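2L protein (Yaba-like disease virus, PDB 3IT8) adopts an MHC class I-like fold and probably binds and neutralises host tumour necrosis factor. Local coordinates at residues T8-D13 / K87-S92; E78-N83 / P136-L141; T31-N36 / Y64-W69. One frame throughout, in Å; residues are numbered along the deposited sequence.

Overall arrangement
All three contacts lie in the N-terminal, MHC-like domain and involve its eight-stranded antiparallel sheet or helix 61-82 above it. Interaction 1 joins two inner strands; interaction 3 sets the beginning of the helix on strand 28-36; interaction 2 brings the C-terminal part of helix 61-82 against the connection leading to helix 148-174. Centres of interactions 1 and 2 are about 12 Å apart, bridged by a probable hydrogen bond from T88 N to N81 OD1 (2.6 Å). The centres of interactions 2 and 3, which share helix 61-82, are about 21 Å apart, yet M140 SD packs 4.2 Å from W69 CZ3. Sugars lie beside T8 in interaction 1 and on N83 in interaction 2.

Interaction 1: residues T8-D13 / K87-S92; sequences TVTLKD and KTTSLS. With NAG (2-acetamido-2-deoxy-beta-D-glucopyranose), chain M.
V9 and L91 form the hydrogen-bonded pair of two antiparallel strands, V9 N to L91 O at 3.1 Å and L91 N to V9 O at 3.0 Å, with the axes of strands 8-10 and 90-92 4.8 Å apart. A further backbone bond, L11 N to T89 O, follows where strand 8-10 gives way to a turn. The V9 and L91 side chains lie side by side, V9 CG2 4.2 Å from L91 CB, on the face beneath helix 61-82, where V9 touches M73 and L77 and L91 touches T76. This is the middle of an MHC-like platform: strands 2-10 and 90-100 join the two four-stranded halves of the sheet. T8, T10, S90 and S92 point to the other face. With T8 OG1 turned beside its own backbone N (chi1 -52°), it comes within 2.9 Å of S92 OG, a hydrogen bond in which either hydroxyl may donate. T10 instead lays its methyl CG2 against S90 CB, at 3.5 Å, and T89 CG2 meets that same methyl at 3.8 Å. T8 OG1 is also 3.6 Å, mere proximity, from O5 of the chain M N-acetylglucosamine, a glycan the protein itself carries, with N6 among its neighbours.

Interaction 2: residues E78-N83 / P136-L141; sequences EEINKN and PKVGML. With NAG (2-acetamido-2-deoxy-beta-D-glucopyranose), chain O.
E79 and I80, in the last turns of helix 61-82, meet P136 and V138 of the connection that runs from strand 126-129 to helix 148-174. In MHC-like terms, the end of the first platform helix packs on the link between the last sheet strand and the second platform helix. E79 points its CB at V138, with CG2 of the valine 3.6 Å away, so the apolar base of the glutamate does the touching. Beyond CB the chain bends at chi2 (-66°) and carries the carboxylate to K82, whose NZ makes a 3.0 Å salt bridge to OE1 through the syn lone pair, a link within the helix.

I80 is buried. Its CG1 meets two groups of the connection, P136 CG at 4.0 Å and V138 CG2 at 4.0 Å; its side chain crosses that of the valine at about a right angle and that of the proline at a slant. L117 of strand 115-121 also touches I80, tying this small apolar patch to the sheet. V138 is held in place by its own backbone: V138 N bonds to P136 O in an inverse gamma turn centred on K137, and L141 N bonds back to V138 O at 2.9 Å. Next to it, M140 N is bonded to T76 OG1, a hydrogen bond that ties the connection to the helix one turn earlier. The N83 side chain stretches out with CG anti to the backbone N (chi1 -178°), bearing an N-linked N-acetylglucosamine of chain O: ND2 is bonded covalently to C1 at 1.5 Å.

Interaction 3: residues T31-N36 / Y64-W69; sequences TKISYN and YNFNFW
Y64 extends its ring toward T31 and I33 from the beginning of the helical segment 64-69, which passes over strand 31-36 at 28° with the axes 9.4 Å apart. The hydroxyls of Y64 and T31 come together end to end, OH to OG1 3.0 Å, but that bond is uncertain; the firmer partner of Y64 OH is D23 OD2 on strand 18-25. Nearer its CB, the Y64 ring sets CD1 3.8 Å from I33 CD1, the end of the isoleucine's longer branch.

F66 takes the other branch. With CG anti to the backbone N (chi1 -175°), its ring reaches the strand and receives I33 CG2 over one face, a CH-pi contact 3.6 Å from the centroid and 14° off the normal. I33 thus serves both aromatic side chains, CD1 to Y64 and CG2 to F66. The far end of the F66 ring approaches the strand at Y35, where CE2 is 4.0 Å from Y35 CB and lies at the edge of the tyrosine ring. N67 turns to strand 41-47, its OD1 accepting a bond from G42 N, while W69 faces the opposite helix, touching Y154 and L155 of helix 148-174. A helix lying across an antiparallel sheet, here seated by Y64 and F66, is the layout of an MHC-like platform.

Interaction 1: residues T8-D13 / K87-S92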
loop_
_atom_site.group_PDB
_atom_site.type_symbol
_atom_site.label_atom_id
_atom_site.label_comp_id
_atom_site.label_asym_id
_atom_site.label_seq_id
_atom_site.Cartn_x
_atom_site.Cartn_y
_atom_site.Cartn_z
ATOM N N THR D 8 39.315 19.928 -17.210
ATOM C CA THR D 8 40.213 21.029 -16.915
ATOM C C THR D 8 40.709 21.835 -18.110
ATOM O O THR D 8 41.252 21.267 -19.058
ATOM C CB THR D 8 41.444 20.520 -16.156
ATOM O OG1 THR D 8 41.023 19.740 -15.029
ATOM C CG2 THR D 8 42.288 21.689 -15.671
ATOM N N VAL D 9 40.511 23.153 -18.080
ATOM C CA VAL D 9 41.054 23.998 -19.138
ATOM C C VAL D 9 42.176 24.832 -18.476
ATOM O O VAL D 9 42.035 25.308 -17.339
ATOM C CB VAL D 9 39.995 24.919 -19.776
ATOM C CG1 VAL D 9 38.795 24.106 -20.167
ATOM C CG2 VAL D 9 39.618 26.017 -18.834
ATOM N N THR D 10 43.292 24.984 -19.178
ATOM C CA THR D 10 44.426 25.737 -18.656
ATOM C C THR D 10 44.892 26.801 -19.633
ATOM O O THR D 10 44.776 26.620 -20.847
ATOM C CB THR D 10 45.596 24.811 -18.395
ATOM O OG1 THR D 10 45.103 23.551 -17.936
ATOM C CG2 THR D 10 46.491 25.389 -17.331
ATOM N N LEU D 11 45.420 27.906 -19.115
ATOM C CA LEU D 11 45.902 28.970 -19.980
ATOM C C LEU D 11 47.269 28.607 -20.527
ATOM O O LEU D 11 47.798 29.300 -21.394
ATOM C CB LEU D 11 45.992 30.294 -19.228
ATOM C CG LEU D 11 45.193 31.430 -19.873
ATOM C CD1 LEU D 11 45.516 32.734 -19.178
ATOM C CD2 LEU D 11 45.521 31.535 -21.355
ATOM N N LYS D 12 47.836 27.515 -20.021
ATOM C CA LYS D 12 49.151 27.060 -20.473
ATOM C C LYS D 12 50.096 28.247 -20.504
ATOM O O LYS D 12 49.797 29.279 -19.912
ATOM C CB LYS D 12 49.063 26.440 -21.870
ATOM C CG LYS D 12 49.070 24.925 -21.881
ATOM C CD LYS D 12 50.355 24.393 -21.287
ATOM C CE LYS D 12 50.414 22.869 -21.311
ATOM N NZ LYS D 12 51.735 22.339 -20.823
ATOM N N ASP D 13 51.234 28.110 -21.179
ATOM C CA ASP D 13 52.185 29.211 -21.260
ATOM C C ASP D 13 51.483 30.423 -21.853
ATOM O O ASP D 13 50.536 30.948 -21.267
ATOM C CB ASP D 13 53.391 28.815 -22.117
ATOM C CG ASP D 13 52.991 28.126 -23.418
ATOM O OD1 ASP D 13 52.368 28.778 -24.285
ATOM O OD2 ASP D 13 53.303 26.922 -23.568
ATOM N N LYS D 87 42.461 36.342 -11.466
ATOM C CA LYS D 87 43.293 35.727 -12.501
ATOM C C LYS D 87 43.853 34.371 -12.075
ATOM O O LYS D 87 44.526 34.259 -11.053
ATOM C CB LYS D 87 44.440 36.675 -12.881
ATOM C CG LYS D 87 45.333 36.158 -14.000
ATOM C CD LYS D 87 46.277 37.237 -14.499
ATOM C CE LYS D 87 45.510 38.400 -15.111
ATOM N NZ LYS D 87 46.427 39.466 -15.596
ATOM N N THR D 88 43.567 33.341 -12.864
ATOM C CA THR D 88 44.021 31.994 -12.553
ATOM C C THR D 88 44.591 31.291 -13.765
ATOM O O THR D 88 44.256 31.623 -14.905
ATOM C CB THR D 88 42.868 31.129 -12.020
ATOM O OG1 THR D 88 42.263 31.772 -10.894
ATOM C CG2 THR D 88 43.379 29.769 -11.599
ATOM N N THR D 89 45.437 30.304 -13.498
ATOM C CA THR D 89 46.080 29.506 -14.532
ATOM C C THR D 89 45.100 28.559 -15.201
ATOM O O THR D 89 45.108 28.399 -16.430
ATOM C CB THR D 89 47.169 28.631 -13.944
ATOM O OG1 THR D 89 48.006 29.426 -13.107
ATOM C CG2 THR D 89 47.993 28.000 -15.047
ATOM N N SER D 90 44.260 27.922 -14.384
ATOM C CA SER D 90 43.287 26.963 -14.892
ATOM C C SER D 90 41.990 26.886 -14.099
ATOM O O SER D 90 41.865 27.457 -13.016
ATOM C CB SER D 90 43.914 25.577 -14.926
ATOM O OG SER D 90 44.242 25.169 -13.610
ATOM N N LEU D 91 41.038 26.141 -14.661
ATOM C CA LEU D 91 39.717 25.937 -14.085
ATOM C C LEU D 91 39.370 24.459 -14.212
ATOM O O LEU D 91 39.660 23.828 -15.227
ATOM C CB LEU D 91 38.694 26.776 -14.844
ATOM C CG LEU D 91 37.326 26.915 -14.190
ATOM C CD1 LEU D 91 37.492 27.526 -12.809
ATOM C CD2 LEU D 91 36.438 27.806 -15.047
ATOM N N SER D 92 38.763 23.902 -13.176
ATOM C CA SER D 92 38.391 22.489 -13.183
ATOM C C SER D 92 36.959 22.215 -12.727
ATOM O O SER D 92 36.453 22.839 -11.782
ATOM C CB SER D 92 39.326 21.674 -12.289
ATOM O OG SER D 92 40.637 21.629 -12.798
HETATM C C1 NAG M . 42.210 17.291 -12.618
HETATM C C2 NAG M . 42.928 17.119 -11.277
HETATM C C3 NAG M . 44.093 18.126 -11.179
HETATM C C4 NAG M . 45.051 17.929 -12.364
HETATM C C5 NAG M . 44.224 18.095 -13.651
HETATM C C6 NAG M . 45.042 17.926 -14.919
HETATM C C7 NAG M . 41.470 16.274 -9.548
HETATM C C8 NAG M . 40.822 16.542 -8.205
HETATM N N2 NAG M . 41.980 17.319 -10.197
HETATM O O3 NAG M . 44.795 17.958 -9.956
HETATM O O4 NAG M . 46.138 18.868 -12.312
HETATM O O5 NAG M . 43.149 17.116 -13.685
HETATM O O6 NAG M . 45.286 16.556 -15.203
HETATM O O7 NAG M . 41.502 15.129 -9.989
#

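Interaction 2: residues E78-N83 / P136-L141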
loop_
_atom_site.group_PDB
_atom_site.type_symbol
_atom_site.label_atom_id
_atom_site.label_comp_id
_atom_site.label_asym_id
_atom_site.label_seq_id
_atom_site.Cartn_x
_atom_site.Cartn_y
_atom_site.Cartn_z
ATOM N N GLU D 78 38.052 32.917 -19.008
ATOM C CA GLU D 78 38.347 34.241 -19.547
ATOM C C GLU D 78 37.714 35.331 -18.685
ATOM O O GLU D 78 38.380 36.301 -18.327
ATOM C CB GLU D 78 37.848 34.348 -20.994
ATOM C CG GLU D 78 38.658 33.513 -21.980
ATOM C CD GLU D 78 38.180 33.657 -23.418
ATOM O OE1 GLU D 78 38.043 34.809 -23.881
ATOM O OE2 GLU D 78 37.953 32.623 -24.087
ATOM N N GLU D 79 36.436 35.163 -18.343
ATOM C CA GLU D 79 35.722 36.140 -17.523
ATOM C C GLU D 79 36.394 36.255 -16.160
ATOM O O GLU D 79 36.596 37.351 -15.639
ATOM C CB GLU D 79 34.259 35.725 -17.343
ATOM C CG GLU D 79 33.504 35.514 -18.643
ATOM C CD GLU D 79 33.330 36.791 -19.443
ATOM O OE1 GLU D 79 34.345 37.450 -19.749
ATOM O OE2 GLU D 79 32.172 37.129 -19.772
ATOM N N ILE D 80 36.744 35.113 -15.585
ATOM C CA ILE D 80 37.393 35.083 -14.283
ATOM C C ILE D 80 38.700 35.852 -14.285
ATOM O O ILE D 80 39.055 36.482 -13.292
ATOM C CB ILE D 80 37.674 33.637 -13.834
ATOM C CG1 ILE D 80 36.375 32.973 -13.376
ATOM C CG2 ILE D 80 38.665 33.623 -12.709
ATOM C CD1 ILE D 80 36.544 31.536 -12.941
ATOM N N ASN D 81 39.415 35.815 -15.402
ATOM C CA ASN D 81 40.684 36.519 -15.486
ATOM C C ASN D 81 40.603 38.025 -15.716
ATOM O O ASN D 81 41.623 38.706 -15.634
ATOM C CB ASN D 81 41.571 35.892 -16.559
ATOM C CG ASN D 81 42.076 34.530 -16.158
ATOM O OD1 ASN D 81 42.292 34.268 -14.981
ATOM N ND2 ASN D 81 42.289 33.658 -17.134
ATOM N N LYS D 82 39.416 38.552 -16.005
ATOM C CA LYS D 82 39.288 39.989 -16.221
ATOM C C LYS D 82 39.514 40.781 -14.926
ATOM O O LYS D 82 40.227 41.788 -14.935
ATOM C CB LYS D 82 37.933 40.314 -16.845
ATOM C CG LYS D 82 37.870 39.911 -18.308
ATOM C CD LYS D 82 36.541 40.254 -18.942
ATOM C CE LYS D 82 36.539 39.871 -20.414
ATOM N NZ LYS D 82 35.203 40.066 -21.042
ATOM N N ASN D 83 38.915 40.338 -13.818
ATOM C CA ASN D 83 39.129 40.996 -12.523
ATOM C C ASN D 83 40.498 40.443 -12.126
ATOM O O ASN D 83 40.607 39.301 -11.682
ATOM C CB ASN D 83 38.062 40.582 -11.482
ATOM C CG ASN D 83 38.235 41.301 -10.125
ATOM O OD1 ASN D 83 39.225 42.008 -9.925
ATOM N ND2 ASN D 83 37.287 41.114 -9.196
ATOM N N PRO D 136 32.998 34.630 -8.362
ATOM C CA PRO D 136 32.500 35.526 -9.407
ATOM C C PRO D 136 31.354 34.919 -10.209
ATOM O O PRO D 136 31.485 33.830 -10.762
ATOM C CB PRO D 136 33.739 35.776 -10.260
ATOM C CG PRO D 136 34.485 34.490 -10.156
ATOM C CD PRO D 136 34.358 34.156 -8.675
ATOM N N LYS D 137 30.227 35.620 -10.262
ATOM C CA LYS D 137 29.077 35.126 -11.004
ATOM C C LYS D 137 29.224 35.409 -12.498
ATOM O O LYS D 137 28.619 36.331 -13.045
ATOM C CB LYS D 137 27.783 35.730 -10.443
ATOM C CG LYS D 137 27.354 35.080 -9.125
ATOM C CD LYS D 137 26.068 35.668 -8.581
ATOM C CE LYS D 137 26.284 37.090 -8.080
ATOM N NZ LYS D 137 25.044 37.689 -7.509
ATOM N N VAL D 138 30.038 34.580 -13.147
ATOM C CA VAL D 138 30.318 34.693 -14.568
ATOM C C VAL D 138 30.325 33.310 -15.202
ATOM O O VAL D 138 30.325 32.300 -14.502
ATOM C CB VAL D 138 31.697 35.332 -14.804
ATOM C CG1 VAL D 138 31.807 36.606 -14.004
ATOM C CG2 VAL D 138 32.797 34.364 -14.405
ATOM N N GLY D 139 30.342 33.275 -16.529
ATOM C CA GLY D 139 30.355 32.014 -17.243
ATOM C C GLY D 139 29.325 30.989 -16.801
ATOM O O GLY D 139 28.139 31.291 -16.627
ATOM N N MET D 140 29.797 29.761 -16.618
ATOM C CA MET D 140 28.955 28.646 -16.209
ATOM C C MET D 140 28.506 28.767 -14.765
ATOM O O MET D 140 27.796 27.900 -14.264
ATOM C CB MET D 140 29.728 27.343 -16.346
ATOM C CG MET D 140 30.840 27.246 -15.325
ATOM S SD MET D 140 31.465 25.581 -15.085
ATOM C CE MET D 140 33.116 25.766 -15.728
ATOM N N LEU D 141 28.917 29.835 -14.094
ATOM C CA LEU D 141 28.568 30.012 -12.694
ATOM C C LEU D 141 27.332 30.852 -12.368
ATOM O O LEU D 141 26.960 30.955 -11.203
ATOM C CB LEU D 141 29.777 30.559 -11.940
ATOM C CG LEU D 141 30.996 29.629 -11.883
ATOM C CD1 LEU D 141 32.158 30.338 -11.208
ATOM C CD2 LEU D 141 30.632 28.369 -11.116
HETATM C C1 NAG O . 36.648 42.255 -8.539
HETATM C C2 NAG O . 36.820 42.222 -6.991
HETATM C C3 NAG O . 36.127 43.453 -6.376
HETATM C C4 NAG O . 36.727 44.716 -6.987
HETATM C C5 NAG O . 36.529 44.667 -8.511
HETATM C C6 NAG O . 37.112 45.867 -9.234
HETATM C C7 NAG O . 36.300 40.827 -5.086
HETATM C C8 NAG O . 35.009 41.099 -4.324
HETATM N N2 NAG O . 36.280 41.006 -6.409
HETATM O O3 NAG O . 36.290 43.475 -4.963
HETATM O O4 NAG O . 36.094 45.866 -6.438
HETATM O O5 NAG O . 37.169 43.490 -9.062
HETATM O O6 NAG O . 36.301 46.236 -10.341
HETATM O O7 NAG O . 37.305 40.459 -4.470
#

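Interaction 3: residues T31-N36 / Y64-W69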
loop_
_atom_site.group_PDB
_atom_site.type_symbol
_atom_site.label_atom_id
_atom_site.label_comp_id
_atom_site.label_asym_id
_atom_site.label_seq_id
_atom_site.Cartn_x
_atom_site.Cartn_y
_atom_site.Cartn_z
ATOM N N THR D 31 38.961 6.860 -19.228
ATOM C CA THR D 31 38.942 7.663 -20.438
ATOM C C THR D 31 39.717 8.948 -20.294
ATOM O O THR D 31 39.660 9.593 -19.250
ATOM C CB THR D 31 37.520 8.059 -20.802
ATOM O OG1 THR D 31 36.794 6.899 -21.187
ATOM C CG2 THR D 31 37.506 9.036 -21.939
ATOM N N LYS D 32 40.448 9.309 -21.343
ATOM C CA LYS D 32 41.165 10.570 -21.359
ATOM C C LYS D 32 40.779 11.253 -22.645
ATOM O O LYS D 32 40.751 10.623 -23.708
ATOM C CB LYS D 32 42.675 10.396 -21.341
ATOM C CG LYS D 32 43.386 11.735 -21.424
ATOM C CD LYS D 32 44.891 11.599 -21.481
ATOM C CE LYS D 32 45.544 12.955 -21.616
ATOM N NZ LYS D 32 47.016 12.837 -21.787
ATOM N N ILE D 33 40.458 12.534 -22.545
ATOM C CA ILE D 33 40.086 13.322 -23.705
ATOM C C ILE D 33 40.805 14.657 -23.635
ATOM O O ILE D 33 40.942 15.242 -22.559
ATOM C CB ILE D 33 38.566 13.560 -23.749
ATOM C CG1 ILE D 33 37.845 12.237 -24.040
ATOM C CG2 ILE D 33 38.229 14.629 -24.809
ATOM C CD1 ILE D 33 36.329 12.336 -23.906
ATOM N N SER D 34 41.294 15.130 -24.773
ATOM C CA SER D 34 41.980 16.415 -24.806
ATOM C C SER D 34 41.534 17.215 -26.021
ATOM O O SER D 34 41.136 16.651 -27.043
ATOM C CB SER D 34 43.488 16.214 -24.803
ATOM O OG SER D 34 43.846 15.235 -25.743
ATOM N N TYR D 35 41.576 18.534 -25.884
ATOM C CA TYR D 35 41.153 19.432 -26.936
ATOM C C TYR D 35 42.194 19.524 -28.033
ATOM O O TYR D 35 43.326 19.905 -27.772
ATOM C CB TYR D 35 40.901 20.813 -26.354
ATOM C CG TYR D 35 40.324 21.766 -27.350
ATOM C CD1 TYR D 35 39.016 21.623 -27.794
ATOM C CD2 TYR D 35 41.087 22.818 -27.860
ATOM C CE1 TYR D 35 38.475 22.510 -28.721
ATOM C CE2 TYR D 35 40.554 23.715 -28.790
ATOM C CZ TYR D 35 39.248 23.555 -29.214
ATOM O OH TYR D 35 38.714 24.440 -30.123
ATOM N N ASN D 36 41.804 19.161 -29.255
ATOM C CA ASN D 36 42.676 19.208 -30.424
ATOM C C ASN D 36 42.627 20.618 -31.037
ATOM O O ASN D 36 41.592 21.029 -31.578
ATOM C CB ASN D 36 42.186 18.196 -31.441
ATOM C CG ASN D 36 43.044 18.157 -32.654
ATOM O OD1 ASN D 36 43.289 19.178 -33.280
ATOM N ND2 ASN D 36 43.509 16.973 -33.008
ATOM N N TYR D 64 31.395 12.529 -23.259
ATOM C CA TYR D 64 31.172 13.221 -21.992
ATOM C C TYR D 64 30.864 14.705 -22.136
ATOM O O TYR D 64 31.250 15.502 -21.273
ATOM C CB TYR D 64 32.397 13.059 -21.080
ATOM C CG TYR D 64 32.835 11.623 -20.883
ATOM C CD1 TYR D 64 33.387 10.890 -21.931
ATOM C CD2 TYR D 64 32.681 10.990 -19.645
ATOM C CE1 TYR D 64 33.772 9.572 -21.765
ATOM C CE2 TYR D 64 33.062 9.672 -19.460
ATOM C CZ TYR D 64 33.609 8.965 -20.526
ATOM O OH TYR D 64 34.001 7.654 -20.345
ATOM N N ASN D 65 30.156 15.071 -23.205
ATOM C CA ASN D 65 29.820 16.467 -23.457
ATOM C C ASN D 65 31.083 17.318 -23.368
ATOM O O ASN D 65 31.028 18.452 -22.890
ATOM C CB ASN D 65 28.815 16.964 -22.423
ATOM C CG ASN D 65 27.511 16.208 -22.469
ATOM O OD1 ASN D 65 27.048 15.706 -21.455
ATOM N ND2 ASN D 65 26.901 16.131 -23.643
ATOM N N PHE D 66 32.216 16.774 -23.822
ATOM C CA PHE D 66 33.486 17.496 -23.757
ATOM C C PHE D 66 33.515 18.843 -24.475
ATOM O O PHE D 66 33.912 19.850 -23.891
ATOM C CB PHE D 66 34.632 16.650 -24.293
ATOM C CG PHE D 66 35.959 17.303 -24.139
ATOM C CD1 PHE D 66 36.643 17.235 -22.940
ATOM C CD2 PHE D 66 36.504 18.042 -25.172
ATOM C CE1 PHE D 66 37.859 17.900 -22.768
ATOM C CE2 PHE D 66 37.721 18.713 -25.010
ATOM C CZ PHE D 66 38.397 18.640 -23.807
ATOM N N ASN D 67 33.114 18.866 -25.740
ATOM C CA ASN D 67 33.127 20.114 -26.482
ATOM C C ASN D 67 32.309 21.146 -25.734
ATOM O O ASN D 67 32.734 22.292 -25.612
ATOM C CB ASN D 67 32.568 19.918 -27.890
ATOM C CG ASN D 67 33.320 18.863 -28.670
ATOM O OD1 ASN D 67 34.520 18.700 -28.505
ATOM N ND2 ASN D 67 32.620 18.146 -29.534
ATOM N N PHE D 68 31.147 20.745 -25.216
ATOM C CA PHE D 68 30.296 21.677 -24.478
ATOM C C PHE D 68 31.038 22.282 -23.295
ATOM O O PHE D 68 31.131 23.502 -23.164
ATOM C CB PHE D 68 29.041 20.987 -23.970
ATOM C CG PHE D 68 28.292 21.791 -22.949
ATOM C CD1 PHE D 68 27.381 22.761 -23.343
ATOM C CD2 PHE D 68 28.523 21.597 -21.578
ATOM C CE1 PHE D 68 26.705 23.533 -22.405
ATOM C CE2 PHE D 68 27.854 22.367 -20.626
ATOM C CZ PHE D 68 26.938 23.342 -21.045
ATOM N N TRP D 69 31.570 21.423 -22.433
ATOM C CA TRP D 69 32.284 21.888 -21.257
ATOM C C TRP D 69 33.559 22.661 -21.574
ATOM O O TRP D 69 33.812 23.730 -21.012
ATOM C CB TRP D 69 32.599 20.707 -20.337
ATOM C CG TRP D 69 31.385 20.177 -19.634
ATOM C CD1 TRP D 69 30.826 18.934 -19.767
ATOM C CD2 TRP D 69 30.546 20.897 -18.715
ATOM N NE1 TRP D 69 29.693 18.836 -18.995
ATOM C CE2 TRP D 69 29.496 20.024 -18.337
ATOM C CE3 TRP D 69 30.579 22.198 -18.176
ATOM C CZ2 TRP D 69 28.483 20.412 -17.437
ATOM C CZ3 TRP D 69 29.573 22.581 -17.283
ATOM C CH2 TRP D 69 28.541 21.687 -16.925
#